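Long-range contacts in nisin immunity protein (Lactococcus lactis subsp. lactis, PDB 5XHB), which takes part in the immunity of the bacterium against exogenously supplied nisin: residues S16-I21 / V103-L108; F46-I51 / L70-I75; E160-D165 / W194-I199. All coordinates share one frame; numbering follows the deposited sequence.

Overall arrangement
The chain has two antiparallel sheets. Interactions 1 and 2 both reach the first; in interaction 1 a loop, 103-108, packs on it. Interaction 3 belongs to the second. Interaction 2 pairs strands 39-53 and 67-78, which lie in sequence between 16-21 and 103-108. The centres of interactions 1 and 2 are 12 Å apart. They touch: Tyr17 CA lies 3.7 Å from Leu50 CD1, and Leu108 CD1 lies 4.0 Å from Leu70 CD1. Interaction 3 is centred 31 Å from interaction 1 and 43 Å from interaction 2. A sulfate, probably from the crystallisation liquor, is bound by Ala105 and Arg107 and, from the second part of the chain, by Tyr134, Leu207 and Thr208.

Interaction 1: residues S16-I21 / V103-L108; sequences SYTNFI and VKALRL. With SO4 (sulfate ion), chain B.
Tyr17 and Leu108 make the main contact between segment 16-21 and the loop at 103-108. The Tyr17 side chain starts at CB, and CG sits between the backbone N and the carbonyl carbon (chi1 57°). This carries the ring toward 103-108. CD2 and CE2 lie under Leu108 CD1, with CE2 closest at 3.6 Å. The methyl lies over one ring face, offset toward the rim, in a CH-pi contact 3.8 Å from the ring centroid. CE2 also has the carbonyl oxygen of Leu106 near the ring plane. CE1 and CZ meet both Leu108 methyls, CD1 and CD2. At the tip, Tyr17 OH meets Leu108 CD2 and a water. That water accepts from Leu108 N, while its bond to the hydroxyl is weak at 3.4 Å.

Thr18 adds a smaller apolar contact. Its CG2 reaches Leu106 CB at 4.0 Å and Ala105 CB at 4.2 Å. No direct hydrogen bond joins the segments.

The loop also holds a sulfate, probably from the crystallisation liquor. Ala105 N and Arg107 NH1 both donate to its O3, and Arg107 NH2 binds O2. Asp120 pairs with Arg107 NE.

Ser16 OG accepts from Thr18 N at 3.1 Å and from Asn19 N at 2.9 Å. These bonds define an ST turn and an ST motif, which lead the chain into strand 19-22 of the first antiparallel sheet.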
# COMPACT_ATOMS: atom_id res chain seq x y z
N SER A 16 11.44 10.09 -1.88
CA SER A 16 10.04 9.81 -1.55
C SER A 16 9.09 10.93 -1.96
O SER A 16 9.45 12.10 -1.86
CB SER A 16 9.87 9.55 -0.04
OG SER A 16 8.53 9.18 0.28
N TYR A 17 7.89 10.59 -2.42
CA TYR A 17 6.87 11.62 -2.56
C TYR A 17 5.78 11.49 -1.48
O TYR A 17 4.79 12.22 -1.52
CB TYR A 17 6.23 11.59 -3.96
CG TYR A 17 5.63 10.27 -4.35
CD1 TYR A 17 6.40 9.29 -4.94
CD2 TYR A 17 4.29 10.00 -4.11
CE1 TYR A 17 5.85 8.07 -5.29
CE2 TYR A 17 3.73 8.78 -4.45
CZ TYR A 17 4.52 7.82 -5.04
OH TYR A 17 3.98 6.61 -5.39
N THR A 18 5.95 10.61 -0.50
CA THR A 18 4.93 10.47 0.55
C THR A 18 5.46 10.62 1.98
O THR A 18 4.72 11.03 2.88
CB THR A 18 4.19 9.11 0.46
OG1 THR A 18 5.11 8.03 0.65
CG2 THR A 18 3.49 8.94 -0.89
N ASN A 19 6.72 10.28 2.20
CA ASN A 19 7.23 10.23 3.57
C ASN A 19 8.03 11.47 3.94
O ASN A 19 8.96 11.88 3.22
CB ASN A 19 8.07 8.97 3.79
CG ASN A 19 7.30 7.69 3.49
OD1 ASN A 19 6.08 7.69 3.41
ND2 ASN A 19 8.02 6.59 3.34
N PHE A 20 7.69 12.09 5.07
CA PHE A 20 8.34 13.33 5.43
C PHE A 20 8.41 13.56 6.93
O PHE A 20 7.78 12.85 7.72
CB PHE A 20 7.62 14.52 4.76
CG PHE A 20 6.22 14.76 5.26
CD1 PHE A 20 5.14 14.05 4.73
CD2 PHE A 20 5.97 15.72 6.24
CE1 PHE A 20 3.85 14.28 5.17
CE2 PHE A 20 4.68 15.95 6.69
CZ PHE A 20 3.61 15.22 6.16
N ILE A 21 9.19 14.56 7.31
CA ILE A 21 9.29 14.95 8.69
C ILE A 21 8.82 16.38 8.84
O ILE A 21 9.16 17.25 8.04
CB ILE A 21 10.73 14.82 9.20
CG1 ILE A 21 11.18 13.36 9.08
CG2 ILE A 21 10.83 15.29 10.63
CD1 ILE A 21 12.67 13.16 9.31
N VAL A 103 -3.53 2.54 6.61
CA VAL A 103 -4.09 3.45 5.62
C VAL A 103 -3.10 3.57 4.47
O VAL A 103 -1.90 3.80 4.71
CB VAL A 103 -4.38 4.85 6.21
CG1 VAL A 103 -4.92 5.80 5.13
CG2 VAL A 103 -5.32 4.76 7.40
N LYS A 104 -3.57 3.41 3.24
CA LYS A 104 -2.67 3.41 2.07
C LYS A 104 -2.05 4.78 1.87
O LYS A 104 -2.67 5.81 2.15
CB LYS A 104 -3.43 2.97 0.81
CG LYS A 104 -3.83 1.49 0.86
CD LYS A 104 -4.75 1.03 -0.27
CE LYS A 104 -4.94 -0.50 -0.18
NZ LYS A 104 -5.91 -1.07 -1.15
N ALA A 105 -0.81 4.80 1.38
CA ALA A 105 -0.15 6.05 1.05
C ALA A 105 -0.75 6.60 -0.24
O ALA A 105 -1.41 5.87 -0.99
CB ALA A 105 1.37 5.84 0.88
N LEU A 106 -0.51 7.88 -0.46
CA LEU A 106 -0.97 8.59 -1.65
C LEU A 106 -0.67 7.80 -2.93
O LEU A 106 0.45 7.35 -3.13
CB LEU A 106 -0.28 9.97 -1.72
CG LEU A 106 -0.66 10.83 -2.93
CD1 LEU A 106 -2.14 11.18 -2.87
CD2 LEU A 106 0.21 12.08 -2.99
N ARG A 107 -1.68 7.66 -3.78
CA ARG A 107 -1.52 6.97 -5.06
C ARG A 107 -1.22 7.96 -6.19
O ARG A 107 -1.96 8.91 -6.41
CB ARG A 107 -2.77 6.16 -5.41
CG ARG A 107 -3.10 5.04 -4.43
CD ARG A 107 -1.88 4.21 -4.11
NE ARG A 107 -2.20 2.89 -3.57
CZ ARG A 107 -1.65 2.38 -2.46
NH1 ARG A 107 -0.79 3.11 -1.76
NH2 ARG A 107 -1.97 1.16 -2.06
N LEU A 108 -0.13 7.69 -6.91
CA LEU A 108 0.29 8.50 -8.05
C LEU A 108 -0.79 8.55 -9.13
O LEU A 108 -0.97 9.56 -9.81
CB LEU A 108 1.57 7.90 -8.62
CG LEU A 108 2.82 8.73 -8.88
CD1 LEU A 108 3.06 9.78 -7.81
CD2 LEU A 108 3.99 7.76 -8.98
S SO4 B . 0.52 0.97 1.00
O1 SO4 B . 0.19 0.71 2.42
O2 SO4 B . -0.41 0.24 0.14
O3 SO4 B . 0.43 2.39 0.70
O4 SO4 B . 1.88 0.49 0.78
O HOH W 1 1.32 5.00 -6.77

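Interaction 2: residues F46-I51 / L70-I75; sequences FYKLLI and LVLNNI
Lys48 and Leu72 form a hydrogen-bonded antiparallel pair, and so do Leu50 and Leu70. Each pair has two backbone bonds. Leu72 N donates to Lys48 O and Leu70 N to Leu50 O, both at 2.7 Å. Leu49 faces Val71 between them, and Tyr47 faces Asn73 beyond the Lys48-Leu72 pair; both are non-hydrogen-bonded pairs. CA-H...O contacts run along the strands, such as Leu49 CA to Leu70 O.

The pattern changes at Phe46. Asn74 has a positive phi of 72°, and the regular pairing breaks there: its side-chain OD1, not a backbone oxygen, accepts from Phe46 N at 3.0 Å, in the carbonyl plane of that amide. The return bond from Asn74 N to Phe46 O is weak, with an angle of 132°. Asn74 ND2 is bonded to Tyr76 OH.

The apolar contacts divide between the two faces. On one face, Leu50 CD1 touches Leu72 CD1 at 3.8 Å. With chi1 at 80°, Phe46 CG is flanked by its own N and C, and the ring swings across the neighbouring strand. There CE2 reaches Leu72 CB at 3.9 Å and CE1 reaches Ile75 CG1 at 3.9 Å. On the other face, Tyr47 crosses Val71, with CE2 3.3 Å from CG1, a close approach. Leu49 CD1 meets the second Val71 methyl, CG2, at 3.9 Å.

The backbone bonds fix the register. Leu50, Leu70 and Leu72 are buried, where Leu50 meets Tyr17 and Leu70 meets Leu108. The end of Lys48, on the same face, leads away, while Tyr47 and Leu49 on the other face are exposed.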
# COMPACT_ATOMS: atom_id res chain seq x y z
N PHE A 46 4.60 25.88 2.85
CA PHE A 46 5.75 25.38 2.10
C PHE A 46 5.30 25.06 0.68
O PHE A 46 4.11 24.91 0.43
CB PHE A 46 6.36 24.14 2.77
CG PHE A 46 5.61 22.86 2.46
CD1 PHE A 46 4.45 22.54 3.15
CD2 PHE A 46 6.07 22.00 1.49
CE1 PHE A 46 3.76 21.37 2.86
CE2 PHE A 46 5.38 20.82 1.19
CZ PHE A 46 4.22 20.52 1.87
N TYR A 47 6.26 24.94 -0.22
CA TYR A 47 5.99 24.63 -1.62
C TYR A 47 7.09 23.71 -2.13
O TYR A 47 8.27 24.06 -2.09
CB TYR A 47 5.92 25.92 -2.45
CG TYR A 47 5.54 25.71 -3.90
CD1 TYR A 47 6.50 25.35 -4.85
CD2 TYR A 47 4.23 25.89 -4.33
CE1 TYR A 47 6.16 25.17 -6.17
CE2 TYR A 47 3.88 25.71 -5.66
CZ TYR A 47 4.85 25.35 -6.58
OH TYR A 47 4.52 25.17 -7.90
N LYS A 48 6.71 22.54 -2.62
CA LYS A 48 7.68 21.60 -3.14
C LYS A 48 7.17 20.96 -4.43
O LYS A 48 6.04 20.49 -4.49
CB LYS A 48 7.99 20.52 -2.09
CG LYS A 48 8.94 19.42 -2.56
CD LYS A 48 10.34 19.94 -2.83
CE LYS A 48 11.36 18.81 -2.80
NZ LYS A 48 12.68 19.19 -3.40
N LEU A 49 8.00 20.96 -5.47
CA LEU A 49 7.62 20.31 -6.70
C LEU A 49 8.40 19.02 -6.87
O LEU A 49 9.63 19.00 -6.76
CB LEU A 49 7.84 21.24 -7.91
CG LEU A 49 7.37 20.65 -9.24
CD1 LEU A 49 6.66 21.71 -10.07
CD2 LEU A 49 8.55 20.09 -10.01
N LEU A 50 7.69 17.93 -7.13
CA LEU A 50 8.32 16.65 -7.38
C LEU A 50 7.88 16.13 -8.74
O LEU A 50 6.73 16.32 -9.13
CB LEU A 50 7.97 15.63 -6.30
CG LEU A 50 8.43 15.94 -4.87
CD1 LEU A 50 8.02 14.82 -3.92
CD2 LEU A 50 9.93 16.13 -4.82
N ILE A 51 8.80 15.48 -9.43
CA ILE A 51 8.50 14.83 -10.70
C ILE A 51 8.69 13.33 -10.54
O ILE A 51 9.77 12.88 -10.20
CB ILE A 51 9.41 15.35 -11.83
CG1 ILE A 51 9.26 16.87 -11.97
CG2 ILE A 51 9.08 14.64 -13.13
CD1 ILE A 51 10.16 17.48 -13.05
N LEU A 70 4.02 16.62 -9.29
CA LEU A 70 3.27 16.90 -8.07
C LEU A 70 3.71 18.21 -7.46
O LEU A 70 4.90 18.44 -7.21
CB LEU A 70 3.44 15.78 -7.06
CG LEU A 70 3.05 14.37 -7.47
CD1 LEU A 70 3.35 13.45 -6.31
CD2 LEU A 70 1.58 14.30 -7.88
N VAL A 71 2.75 19.08 -7.20
CA VAL A 71 3.03 20.27 -6.41
C VAL A 71 2.49 20.07 -4.99
O VAL A 71 1.27 19.99 -4.79
CB VAL A 71 2.42 21.52 -7.05
CG1 VAL A 71 2.50 22.70 -6.09
CG2 VAL A 71 3.16 21.83 -8.34
N LEU A 72 3.41 19.97 -4.03
CA LEU A 72 3.08 19.81 -2.61
C LEU A 72 3.06 21.18 -1.97
O LEU A 72 4.06 21.90 -1.98
CB LEU A 72 4.10 18.91 -1.90
CG LEU A 72 4.60 17.71 -2.70
CD1 LEU A 72 5.65 16.94 -1.90
CD2 LEU A 72 3.45 16.82 -3.03
N ASN A 73 1.93 21.55 -1.39
CA ASN A 73 1.73 22.94 -1.01
C ASN A 73 0.93 23.11 0.27
O ASN A 73 -0.30 22.97 0.26
CB ASN A 73 1.04 23.68 -2.15
CG ASN A 73 1.09 25.19 -2.00
OD1 ASN A 73 1.92 25.74 -1.27
ND2 ASN A 73 0.19 25.87 -2.71
N ASN A 74 1.65 23.40 1.36
CA ASN A 74 1.10 23.72 2.67
C ASN A 74 0.48 22.54 3.40
O ASN A 74 0.01 21.59 2.79
CB ASN A 74 0.05 24.82 2.56
CG ASN A 74 0.59 26.04 1.85
OD1 ASN A 74 1.78 26.32 1.90
ND2 ASN A 74 -0.28 26.75 1.15
N ILE A 75 0.50 22.64 4.73
CA ILE A 75 -0.23 21.73 5.60
C ILE A 75 -1.37 22.51 6.23
O ILE A 75 -1.17 23.63 6.71
CB ILE A 75 0.67 21.13 6.70
CG1 ILE A 75 1.75 20.26 6.07
CG2 ILE A 75 -0.15 20.32 7.72
CD1 ILE A 75 2.58 19.48 7.04

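Interaction 3: residues E160-D165 / W194-I199; sequences EVRVFD and WDYGEI
Glu160 O is gripped by two donors. Tyr196 N reaches it at 2.9 Å, and a water donates to it at 2.9 Å. The same water donates to Tyr196 O, which also accepts from Glu160 N. Two residues along, past the non-hydrogen-bonded pair Val161-Asp195, Arg162 and Trp194 exchange two backbone bonds.

Phe164 turns its edge to Trp194. Its CE2 lies 3.7 Å from Trp194 CG, over the face of the indole. The Phe164 ring and the five-membered ring of Trp194 have centroids 4.9 Å apart and planes at 89°, a T-shaped pair. Phe164 CG is lodged midway between the N and C branches of its backbone (chi1 53°), which brings the ring to the partner strand.

Arg162 crosses Tyr196 at about a right angle. Its CG meets CE1 and OH of Tyr196, each at 3.5 Å, and the Tyr196 hydroxyl is hydrogen-bonded to Ser129 O. The bent arginine chain turns NH1 back to its own strand. There it forms a salt bridge with Glu160 OE1 at 2.9 Å and donates to Val161 O. These two bonds should fix the guanidinium's rotation.

This is antiparallel pairing of edge strand 151-165 with strand 191-202, within the Spa1 C-terminal domain.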
# COMPACT_ATOMS: atom_id res chain seq x y z
N GLU A 160 -11.10 -17.99 -1.18
CA GLU A 160 -10.81 -18.70 -2.42
C GLU A 160 -10.16 -20.00 -2.08
O GLU A 160 -9.71 -20.20 -0.96
CB GLU A 160 -9.86 -17.90 -3.33
CG GLU A 160 -10.48 -16.68 -3.97
CD GLU A 160 -11.32 -17.06 -5.16
OE1 GLU A 160 -10.97 -18.06 -5.82
OE2 GLU A 160 -12.31 -16.36 -5.43
N VAL A 161 -10.13 -20.88 -3.07
CA VAL A 161 -9.47 -22.16 -2.96
C VAL A 161 -8.55 -22.33 -4.16
O VAL A 161 -8.92 -21.97 -5.28
CB VAL A 161 -10.48 -23.32 -2.93
CG1 VAL A 161 -9.73 -24.64 -2.92
CG2 VAL A 161 -11.43 -23.21 -1.73
N ARG A 162 -7.36 -22.86 -3.92
CA ARG A 162 -6.51 -23.32 -5.02
C ARG A 162 -6.02 -24.71 -4.66
O ARG A 162 -5.58 -24.95 -3.54
CB ARG A 162 -5.31 -22.38 -5.28
CG ARG A 162 -5.66 -20.97 -5.75
CD ARG A 162 -6.27 -20.98 -7.16
NE ARG A 162 -6.57 -19.63 -7.64
CZ ARG A 162 -7.70 -18.98 -7.37
NH1 ARG A 162 -8.64 -19.54 -6.61
NH2 ARG A 162 -7.89 -17.75 -7.85
N VAL A 163 -6.08 -25.60 -5.63
CA VAL A 163 -5.44 -26.90 -5.55
C VAL A 163 -4.35 -26.85 -6.59
O VAL A 163 -4.62 -26.59 -7.77
CB VAL A 163 -6.42 -28.05 -5.84
CG1 VAL A 163 -5.67 -29.38 -5.90
CG2 VAL A 163 -7.54 -28.08 -4.81
N PHE A 164 -3.11 -27.08 -6.18
CA PHE A 164 -2.01 -26.81 -7.10
C PHE A 164 -0.92 -27.84 -6.96
O PHE A 164 -0.86 -28.54 -5.97
CB PHE A 164 -1.43 -25.39 -6.89
CG PHE A 164 -1.02 -25.08 -5.47
CD1 PHE A 164 0.24 -25.42 -5.00
CD2 PHE A 164 -1.90 -24.43 -4.61
CE1 PHE A 164 0.63 -25.12 -3.69
CE2 PHE A 164 -1.53 -24.14 -3.29
CZ PHE A 164 -0.27 -24.48 -2.84
N ASP A 165 -0.10 -27.96 -8.00
CA ASP A 165 1.06 -28.82 -7.96
C ASP A 165 1.96 -28.38 -6.82
O ASP A 165 2.36 -27.22 -6.77
CB ASP A 165 1.83 -28.77 -9.28
CG ASP A 165 2.92 -29.80 -9.36
OD1 ASP A 165 3.89 -29.70 -8.57
OD2 ASP A 165 2.81 -30.72 -10.21
N TRP A 194 -4.74 -24.97 -0.77
CA TRP A 194 -4.74 -23.82 0.12
C TRP A 194 -6.10 -23.16 0.10
O TRP A 194 -6.67 -22.94 -0.96
CB TRP A 194 -3.69 -22.79 -0.30
CG TRP A 194 -2.31 -23.10 0.15
CD1 TRP A 194 -1.85 -24.25 0.74
CD2 TRP A 194 -1.19 -22.22 0.06
NE1 TRP A 194 -0.49 -24.14 1.00
CE2 TRP A 194 -0.07 -22.90 0.60
CE3 TRP A 194 -1.02 -20.92 -0.43
CZ2 TRP A 194 1.20 -22.31 0.66
CZ3 TRP A 194 0.24 -20.34 -0.37
CH2 TRP A 194 1.33 -21.04 0.18
N ASP A 195 -6.60 -22.86 1.29
CA ASP A 195 -7.86 -22.14 1.41
C ASP A 195 -7.50 -20.75 1.91
O ASP A 195 -6.92 -20.61 2.98
CB ASP A 195 -8.80 -22.88 2.37
CG ASP A 195 -9.04 -24.33 1.94
OD1 ASP A 195 -9.24 -24.54 0.73
OD2 ASP A 195 -9.01 -25.25 2.79
N TYR A 196 -7.81 -19.73 1.12
CA TYR A 196 -7.32 -18.37 1.37
C TYR A 196 -8.39 -17.54 2.06
O TYR A 196 -9.51 -17.39 1.52
CB TYR A 196 -6.92 -17.67 0.07
CG TYR A 196 -5.93 -18.40 -0.80
CD1 TYR A 196 -6.28 -19.57 -1.46
CD2 TYR A 196 -4.66 -17.87 -1.03
CE1 TYR A 196 -5.37 -20.23 -2.30
CE2 TYR A 196 -3.75 -18.54 -1.86
CZ TYR A 196 -4.12 -19.71 -2.50
OH TYR A 196 -3.24 -20.37 -3.32
N GLY A 197 -8.05 -16.99 3.21
CA GLY A 197 -9.02 -16.22 3.98
C GLY A 197 -8.79 -14.72 3.89
O GLY A 197 -8.74 -14.15 2.80
N GLU A 198 -8.66 -14.08 5.05
CA GLU A 198 -8.55 -12.62 5.10
C GLU A 198 -7.15 -12.15 4.76
O GLU A 198 -6.18 -12.90 4.88
CB GLU A 198 -8.92 -12.11 6.50
CG GLU A 198 -10.34 -12.44 6.88
CD GLU A 198 -10.72 -11.89 8.24
OE1 GLU A 198 -9.83 -11.44 9.01
OE2 GLU A 198 -11.92 -11.94 8.56
N ILE A 199 -7.05 -10.89 4.34
CA ILE A 199 -5.76 -10.22 4.21
C ILE A 199 -5.73 -9.07 5.21
O ILE A 199 -6.70 -8.32 5.33
CB ILE A 199 -5.50 -9.72 2.77
CG1 ILE A 199 -5.23 -10.93 1.87
CG2 ILE A 199 -4.29 -8.79 2.74
CD1 ILE A 199 -5.30 -10.64 0.43
O HOH W 2 -11.16 -20.21 1.52